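Local structure of DMATS type aromatic prenyltransferase (Streptomyces coelicolor, 6ZS0) at residues Met78-Ala92 / Pro128-Leu140. The protein probably catalyses transfer of a dimethylallyl group to C5 of the tryptophan indole, as a DMATS-type aromatic prenyltransferase. Residues are numbered along the deposited sequence; the frame is centred on the assembly and turned at random. Where two conformers were deposited one is given.
Sequences MRVLVEPGCGATSLA and PQGPLALWCALEL
Strands 78-82 and 135-139 run antiparallel, their N-to-C directions 163° apart. Val80 pairs with Leu138 and Val82 with Cys136 as hydrogen-bonded pairs. Leu138 N to Val80 O measures 2.8 Å. One bond further, Leu140 N reaches Met78 O, and a water bridges Met78 N and Leu140 O. Arg79-Glu139 and Leu81-Ala137 are the non-hydrogen-bonded pairs. These are neighbouring strands of the ten-stranded antiparallel barrel of the ABBA prenyltransferase fold. Val80, Val82, Cys136 and Leu138 face the surrounding helices: Val82 and Leu138 touch helix 25-39, Cys136 helix 91-109. Arg79, Leu81, Ala137 and Glu139 take the other face. There the Arg79 guanidinium stacks on the Glu139 carboxylate, planes 9° apart. Arg79 NH2 lies 4.0 Å from Glu139 OE1, but no N-H points at that oxygen, which forms a salt bridge with Arg141. Leu81 CD2 sits 4.0 Å from Trp135 CE3. Past the strand, the extended Glu83 side chain, with CG anti to N (chi1 176°), brings OE1 to the indole edge. Trp135 NE1 donates to Glu83 OE1 at 3.0 Å, in the ring plane but from above the carboxylate plane. One water donates to Glu83 OE1 and Pro131 O. A second accepts from Ala133 N and lies within bonding distance of OE1. An alanine replacing Glu83 would probably leave the indole N-H without this acceptor and the water at Pro131 O without one partner. Leu132 CD1 covers one indole face. At the start of helix 91-109, Leu91 CG packs 3.8 Å from Pro128 CG, and its CD1 meets Ala133 CB.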
ATOM      1  N   MET A  78     -11.266   1.940   3.556  1.00 19.19           N
ATOM      2  CA  MET A  78     -10.570   0.649   3.414  1.00 18.75           C
ATOM      3  C   MET A  78     -10.020   0.529   2.009  1.00 18.41           C
ATOM      4  O   MET A  78     -10.731   0.888   1.052  1.00 18.07           O
ATOM      5  CB  MET A  78     -11.515  -0.496   3.712  1.00 19.01           C
ATOM      6  CG  MET A  78     -10.894  -1.823   3.545  1.00 18.59           C
ATOM      7  SD  MET A  78     -12.081  -3.062   4.026  1.00 19.52           S
ATOM      8  CE  MET A  78     -11.258  -4.545   3.425  1.00 19.11           C
ATOM      9  N   ARG A  79      -8.793   0.040   1.907  1.00 18.08           N
ATOM     10  CA  ARG A  79      -8.221  -0.354   0.604  1.00 18.31           C
ATOM     11  C   ARG A  79      -7.769  -1.801   0.646  1.00 16.64           C
ATOM     12  O   ARG A  79      -7.402  -2.317   1.714  1.00 16.24           O
ATOM     13  CB  ARG A  79      -7.044   0.531   0.213  1.00 20.51           C
ATOM     14  CG  ARG A  79      -7.421   1.976  -0.008  1.00 23.48           C
ATOM     15  CD  ARG A  79      -6.186   2.825  -0.203  1.00 26.37           C
ATOM     16  NE  ARG A  79      -6.577   4.135  -0.690  1.00 29.71           N
ATOM     17  CZ  ARG A  79      -7.146   5.078   0.057  1.00 32.93           C
ATOM     18  NH1 ARG A  79      -7.388   4.867   1.345  1.00 34.04           N
ATOM     19  NH2 ARG A  79      -7.472   6.238  -0.490  1.00 35.16           N
ATOM     20  N   VAL A  80      -7.725  -2.407  -0.537  1.00 15.56           N
ATOM     21  CA  VAL A  80      -7.067  -3.721  -0.727  1.00 15.06           C
ATOM     22  C   VAL A  80      -6.077  -3.586  -1.872  1.00 14.31           C
ATOM     23  O   VAL A  80      -6.440  -3.006  -2.922  1.00 14.64           O
ATOM     24  CB  VAL A  80      -8.048  -4.863  -0.992  1.00 15.49           C
ATOM     25  CG1 VAL A  80      -8.895  -4.607  -2.224  1.00 16.00           C
ATOM     26  CG2 VAL A  80      -7.320  -6.193  -1.084  1.00 15.40           C
ATOM     27  N   LEU A  81      -4.858  -4.036  -1.623  1.00 13.38           N
ATOM     28  CA  LEU A  81      -3.751  -4.025  -2.585  1.00 12.95           C
ATOM     29  C   LEU A  81      -3.569  -5.452  -3.085  1.00 12.59           C
ATOM     30  O   LEU A  81      -3.524  -6.394  -2.258  1.00 12.63           O
ATOM     31  CB  LEU A  81      -2.479  -3.534  -1.907  1.00 12.95           C
ATOM     32  CG  LEU A  81      -1.237  -3.483  -2.807  1.00 13.01           C
ATOM     33  CD1 LEU A  81      -1.350  -2.355  -3.815  1.00 13.11           C
ATOM     34  CD2 LEU A  81      -0.008  -3.328  -1.956  1.00 13.24           C
ATOM     35  N   VAL A  82      -3.486  -5.636  -4.396  0.70 12.37           N
ATOM     36  CA  VAL A  82      -3.379  -6.997  -4.978  0.70 12.24           C
ATOM     37  C   VAL A  82      -2.381  -6.982  -6.129  0.70 12.28           C
ATOM     38  O   VAL A  82      -2.248  -5.954  -6.828  0.70 12.18           O
ATOM     39  CB  VAL A  82      -4.744  -7.529  -5.459  0.70 12.25           C
ATOM     40  CG1 VAL A  82      -5.392  -6.589  -6.455  0.70 12.07           C
ATOM     41  CG2 VAL A  82      -4.626  -8.904  -6.072  0.70 12.30           C
ATOM     42  N   GLU A  83      -1.739  -8.117  -6.359  1.00 12.68           N
ATOM     43  CA  GLU A  83      -0.892  -8.332  -7.548  1.00 13.36           C
ATOM     44  C   GLU A  83      -1.654  -9.252  -8.494  1.00 13.80           C
ATOM     45  O   GLU A  83      -1.647 -10.462  -8.309  1.00 14.21           O
ATOM     46  CB  GLU A  83       0.446  -8.921  -7.121  1.00 14.27           C
ATOM     47  CG  GLU A  83       1.318  -9.248  -8.314  1.00 15.26           C
ATOM     48  CD  GLU A  83       2.715  -9.702  -7.943  1.00 16.99           C
ATOM     49  OE1 GLU A  83       3.660  -8.895  -8.025  1.00 18.28           O
ATOM     50  OE2 GLU A  83       2.839 -10.836  -7.610  1.00 19.89           O
ATOM     51  N   PRO A  84      -2.393  -8.742  -9.498  1.00 14.15           N
ATOM     52  CA  PRO A  84      -3.245  -9.618 -10.302  1.00 15.27           C
ATOM     53  C   PRO A  84      -2.471 -10.650 -11.118  1.00 16.54           C
ATOM     54  O   PRO A  84      -2.978 -11.752 -11.378  1.00 18.80           O
ATOM     55  CB  PRO A  84      -4.013  -8.666 -11.206  1.00 15.08           C
ATOM     56  CG  PRO A  84      -3.872  -7.340 -10.603  1.00 14.90           C
ATOM     57  CD  PRO A  84      -2.551  -7.332  -9.858  1.00 14.32           C
ATOM     58  N   GLY A  85      -1.219 -10.374 -11.420  1.00 16.58           N
ATOM     59  CA  GLY A  85      -0.399 -11.274 -12.252  1.00 17.41           C
ATOM     60  C   GLY A  85       0.389 -12.268 -11.431  1.00 18.43           C
ATOM     61  O   GLY A  85       1.291 -12.900 -11.958  1.00 19.86           O
ATOM     62  N   CYS A  86       0.055 -12.382 -10.153  0.54 18.71           N
ATOM     63  CA  CYS A  86       0.631 -13.353  -9.222  0.54 19.48           C
ATOM     64  C   CYS A  86       0.480 -14.765  -9.813  0.54 20.80           C
ATOM     65  O   CYS A  86      -0.624 -15.079 -10.292  0.54 22.31           O
ATOM     66  CB  CYS A  86      -0.105 -13.277  -7.897  0.54 19.03           C
ATOM     67  SG  CYS A  86       0.628 -14.379  -6.694  0.54 18.73           S
ATOM     68  N   GLY A  87       1.520 -15.585  -9.792  1.00 22.07           N
ATOM     69  CA  GLY A  87       1.402 -16.947 -10.365  1.00 22.25           C
ATOM     70  C   GLY A  87       1.615 -17.003 -11.875  1.00 22.17           C
ATOM     71  O   GLY A  87       1.508 -18.112 -12.428  1.00 22.13           O
ATOM     72  N   ALA A  88       1.906 -15.891 -12.555  1.00 21.07           N
ATOM     73  CA  ALA A  88       2.468 -15.938 -13.932  1.00 21.34           C
ATOM     74  C   ALA A  88       3.872 -16.562 -13.868  1.00 22.03           C
ATOM     75  O   ALA A  88       4.539 -16.466 -12.827  1.00 22.13           O
ATOM     76  CB  ALA A  88       2.467 -14.575 -14.577  1.00 21.30           C
ATOM     77  N   THR A  89       4.329 -17.170 -14.959  1.00 22.09           N
ATOM     78  CA  THR A  89       5.615 -17.907 -14.992  1.00 22.86           C
ATOM     79  C   THR A  89       6.776 -16.957 -15.280  1.00 21.75           C
ATOM     80  O   THR A  89       7.942 -17.402 -15.212  1.00 22.89           O
ATOM     81  CB  THR A  89       5.572 -19.062 -15.997  1.00 24.02           C
ATOM     82  OG1 THR A  89       5.162 -18.581 -17.278  1.00 25.18           O
ATOM     83  CG2 THR A  89       4.605 -20.131 -15.553  1.00 25.03           C
ATOM     84  N   SER A  90       6.500 -15.687 -15.566  1.00 19.41           N
ATOM     85  CA  SER A  90       7.530 -14.675 -15.844  1.00 18.52           C
ATOM     86  C   SER A  90       7.024 -13.312 -15.381  1.00 17.36           C
ATOM     87  O   SER A  90       5.797 -13.104 -15.309  1.00 16.82           O
ATOM     88  CB  SER A  90       7.894 -14.651 -17.311  1.00 18.48           C
ATOM     89  OG  SER A  90       6.848 -14.093 -18.099  1.00 18.00           O
ATOM     90  N   LEU A  91       7.935 -12.429 -15.055  1.00 17.38           N
ATOM     91  CA  LEU A  91       7.557 -11.064 -14.652  1.00 16.84           C
ATOM     92  C   LEU A  91       6.854 -10.353 -15.832  1.00 16.52           C
ATOM     93  O   LEU A  91       5.899  -9.563 -15.585  1.00 15.93           O
ATOM     94  CB  LEU A  91       8.809 -10.360 -14.162  1.00 17.31           C
ATOM     95  CG  LEU A  91       8.601  -9.029 -13.496  1.00 17.88           C
ATOM     96  CD1 LEU A  91       7.591  -9.146 -12.351  1.00 17.46           C
ATOM     97  CD2 LEU A  91       9.935  -8.513 -12.995  1.00 18.27           C
ATOM     98  N   ALA A  92       7.263 -10.599 -17.066  1.00 16.45           N
ATOM     99  CA  ALA A  92       6.588 -10.039 -18.244  1.00 16.57           C
ATOM    100  C   ALA A  92       5.127 -10.491 -18.272  1.00 16.35           C
ATOM    101  O   ALA A  92       4.229  -9.619 -18.476  1.00 15.86           O
ATOM    102  CB  ALA A  92       7.318 -10.439 -19.492  1.00 17.21           C
ATOM    103  N   PRO A 128      11.642  -7.448 -18.013  1.00 25.24           N
ATOM    104  CA  PRO A 128      11.551  -6.535 -16.880  1.00 24.52           C
ATOM    105  C   PRO A 128      12.316  -7.071 -15.670  1.00 24.01           C
ATOM    106  O   PRO A 128      12.409  -8.283 -15.495  1.00 23.44           O
ATOM    107  CB  PRO A 128      10.050  -6.491 -16.572  1.00 23.92           C
ATOM    108  CG  PRO A 128       9.562  -7.832 -17.023  1.00 24.22           C
ATOM    109  CD  PRO A 128      10.339  -8.069 -18.310  1.00 24.69           C
ATOM    110  N   GLN A 129      12.832  -6.162 -14.865  1.00 23.60           N
ATOM    111  CA  GLN A 129      13.486  -6.467 -13.581  1.00 24.29           C
ATOM    112  C   GLN A 129      12.485  -6.235 -12.453  1.00 22.33           C
ATOM    113  O   GLN A 129      11.538  -5.425 -12.634  1.00 21.57           O
ATOM    114  CB  GLN A 129      14.758  -5.644 -13.473  1.00 26.91           C
ATOM    115  CG  GLN A 129      15.702  -5.977 -14.614  1.00 29.53           C
ATOM    116  CD  GLN A 129      17.032  -5.283 -14.518  1.00 31.94           C
ATOM    117  OE1 GLN A 129      17.649  -5.225 -13.450  1.00 35.56           O
ATOM    118  NE2 GLN A 129      17.481  -4.761 -15.649  1.00 32.78           N
ATOM    119  N   GLY A 130      12.664  -6.965 -11.359  1.00 21.59           N
ATOM    120  CA  GLY A 130      11.758  -6.963 -10.197  1.00 20.29           C
ATOM    121  C   GLY A 130      11.872  -5.640  -9.462  1.00 19.66           C
ATOM    122  O   GLY A 130      12.604  -4.742  -9.886  1.00 20.38           O
ATOM    123  N   PRO A 131      11.247  -5.501  -8.291  1.00 18.41           N
ATOM    124  CA  PRO A 131      10.491  -6.580  -7.636  1.00 17.85           C
ATOM    125  C   PRO A 131       8.994  -6.732  -7.959  1.00 16.56           C
ATOM    126  O   PRO A 131       8.345  -7.605  -7.403  1.00 17.66           O
ATOM    127  CB  PRO A 131      10.657  -6.154  -6.171  1.00 18.04           C
ATOM    128  CG  PRO A 131      10.615  -4.669  -6.253  1.00 18.06           C
ATOM    129  CD  PRO A 131      11.451  -4.335  -7.443  1.00 18.56           C
ATOM    130  N   LEU A 132       8.466  -5.900  -8.841  1.00 14.81           N
ATOM    131  CA  LEU A 132       7.056  -5.955  -9.268  1.00 13.77           C
ATOM    132  C   LEU A 132       6.969  -5.488 -10.711  1.00 13.04           C
ATOM    133  O   LEU A 132       7.919  -4.817 -11.200  1.00 12.76           O
ATOM    134  CB  LEU A 132       6.173  -5.100  -8.335  1.00 13.39           C
ATOM    135  CG  LEU A 132       6.171  -3.584  -8.573  1.00 13.49           C
ATOM    136  CD1 LEU A 132       4.877  -2.912  -8.059  1.00 13.44           C
ATOM    137  CD2 LEU A 132       7.377  -2.952  -7.937  1.00 13.79           C
ATOM    138  N   ALA A 133       5.862  -5.824 -11.374  1.00 12.63           N
ATOM    139  CA  ALA A 133       5.442  -5.262 -12.668  1.00 12.39           C
ATOM    140  C   ALA A 133       4.224  -4.355 -12.490  1.00 12.18           C
ATOM    141  O   ALA A 133       4.218  -3.269 -13.051  1.00 12.72           O
ATOM    142  CB  ALA A 133       5.164  -6.375 -13.652  1.00 12.63           C
ATOM    143  N   LEU A 134       3.214  -4.794 -11.748  1.00 11.85           N
ATOM    144  CA  LEU A 134       1.958  -4.009 -11.623  1.00 11.95           C
ATOM    145  C   LEU A 134       1.184  -4.504 -10.428  1.00 11.91           C
ATOM    146  O   LEU A 134       0.857  -5.706 -10.357  1.00 12.15           O
ATOM    147  CB  LEU A 134       1.123  -4.135 -12.901  1.00 12.21           C
ATOM    148  CG  LEU A 134      -0.084  -3.194 -12.988  1.00 12.40           C
ATOM    149  CD1 LEU A 134      -0.367  -2.867 -14.445  1.00 12.87           C
ATOM    150  CD2 LEU A 134      -1.317  -3.787 -12.281  1.00 12.45           C
ATOM    151  N   TRP A 135       0.896  -3.612  -9.504  1.00 11.89           N
ATOM    152  CA  TRP A 135      -0.049  -3.863  -8.410  1.00 12.34           C
ATOM    153  C   TRP A 135      -1.211  -2.901  -8.594  1.00 13.03           C
ATOM    154  O   TRP A 135      -1.041  -1.850  -9.205  1.00 12.97           O
ATOM    155  CB  TRP A 135       0.576  -3.661  -7.030  1.00 12.10           C
ATOM    156  CG  TRP A 135       1.725  -4.563  -6.708  1.00 12.10           C
ATOM    157  CD1 TRP A 135       2.083  -5.736  -7.319  1.00 12.28           C
ATOM    158  CD2 TRP A 135       2.666  -4.366  -5.641  1.00 12.27           C
ATOM    159  NE1 TRP A 135       3.170  -6.275  -6.691  1.00 12.38           N
ATOM    160  CE2 TRP A 135       3.551  -5.448  -5.670  1.00 12.19           C
ATOM    161  CE3 TRP A 135       2.843  -3.363  -4.692  1.00 12.19           C
ATOM    162  CZ2 TRP A 135       4.612  -5.547  -4.776  1.00 12.27           C
ATOM    163  CZ3 TRP A 135       3.887  -3.470  -3.807  1.00 12.18           C
ATOM    164  CH2 TRP A 135       4.730  -4.554  -3.833  1.00 12.17           C
ATOM    165  N   CYS A 136      -2.335  -3.298  -8.061  0.69 13.71           N
ATOM    166  CA  CYS A 136      -3.577  -2.520  -8.073  0.69 14.69           C
ATOM    167  C   CYS A 136      -4.062  -2.354  -6.636  0.69 14.54           C
ATOM    168  O   CYS A 136      -4.116  -3.351  -5.910  0.69 14.26           O
ATOM    169  CB  CYS A 136      -4.595  -3.215  -8.953  0.69 15.30           C
ATOM    170  SG  CYS A 136      -6.101  -2.243  -9.142  0.69 17.44           S
ATOM    171  N   ALA A 137      -4.393  -1.119  -6.237  1.00 14.95           N
ATOM    172  CA  ALA A 137      -5.089  -0.878  -4.958  1.00 15.38           C
ATOM    173  C   ALA A 137      -6.511  -0.420  -5.271  1.00 16.14           C
ATOM    174  O   ALA A 137      -6.699   0.461  -6.118  1.00 16.40           O
ATOM    175  CB  ALA A 137      -4.378   0.145  -4.143  1.00 15.69           C
ATOM    176  N   LEU A 138      -7.448  -1.023  -4.595  1.00 16.79           N
ATOM    177  CA  LEU A 138      -8.878  -0.695  -4.713  1.00 18.62           C
ATOM    178  C   LEU A 138      -9.330  -0.005  -3.422  1.00 18.96           C
ATOM    179  O   LEU A 138      -9.176  -0.593  -2.360  1.00 18.45           O
ATOM    180  CB  LEU A 138      -9.630  -1.995  -4.969  1.00 19.62           C
ATOM    181  CG  LEU A 138      -9.237  -2.668  -6.289  1.00 21.22           C
ATOM    182  CD1 LEU A 138      -9.619  -4.125  -6.329  1.00 22.54           C
ATOM    183  CD2 LEU A 138      -9.839  -1.914  -7.451  1.00 21.87           C
ATOM    184  N   GLU A 139      -9.832   1.220  -3.531  1.00 20.26           N
ATOM    185  CA  GLU A 139     -10.477   1.913  -2.394  1.00 22.11           C
ATOM    186  C   GLU A 139     -11.930   1.452  -2.360  1.00 21.09           C
ATOM    187  O   GLU A 139     -12.666   1.695  -3.358  1.00 21.19           O
ATOM    188  CB  GLU A 139     -10.421   3.424  -2.523  1.00 24.26           C
ATOM    189  CG  GLU A 139     -10.916   4.094  -1.232  1.00 27.29           C
ATOM    190  CD  GLU A 139     -11.221   5.574  -1.311  1.00 30.63           C
ATOM    191  OE1 GLU A 139     -11.038   6.158  -2.407  1.00 34.46           O
ATOM    192  OE2 GLU A 139     -11.677   6.140  -0.268  1.00 32.61           O
ATOM    193  N   LEU A 140     -12.306   0.775  -1.290  1.00 20.68           N
ATOM    194  CA  LEU A 140     -13.604   0.082  -1.156  1.00 21.21           C
ATOM    195  C   LEU A 140     -14.663   1.101  -0.720  1.00 22.10           C
ATOM    196  O   LEU A 140     -15.008   1.130   0.449  1.00 22.00           O
ATOM    197  CB  LEU A 140     -13.413  -1.047  -0.168  1.00 21.34           C
ATOM    198  CG  LEU A 140     -12.407  -2.106  -0.617  1.00 20.89           C
ATOM    199  CD1 LEU A 140     -12.642  -3.394   0.125  1.00 21.35           C
ATOM    200  CD2 LEU A 140     -12.451  -2.334  -2.129  1.00 21.08           C
TER
HETATM  201  O   HOH W   1     -14.043   2.123   2.663  1.00 20.42           O
HETATM  202  O   HOH W   2       3.812  -7.441 -10.385  1.00 13.33           O
HETATM  203  O   HOH W   3       5.920  -8.563  -6.483  1.00 20.01           O
HETATM  204  O   HOH W   4       0.312  -7.989 -11.764  1.00 11.96           O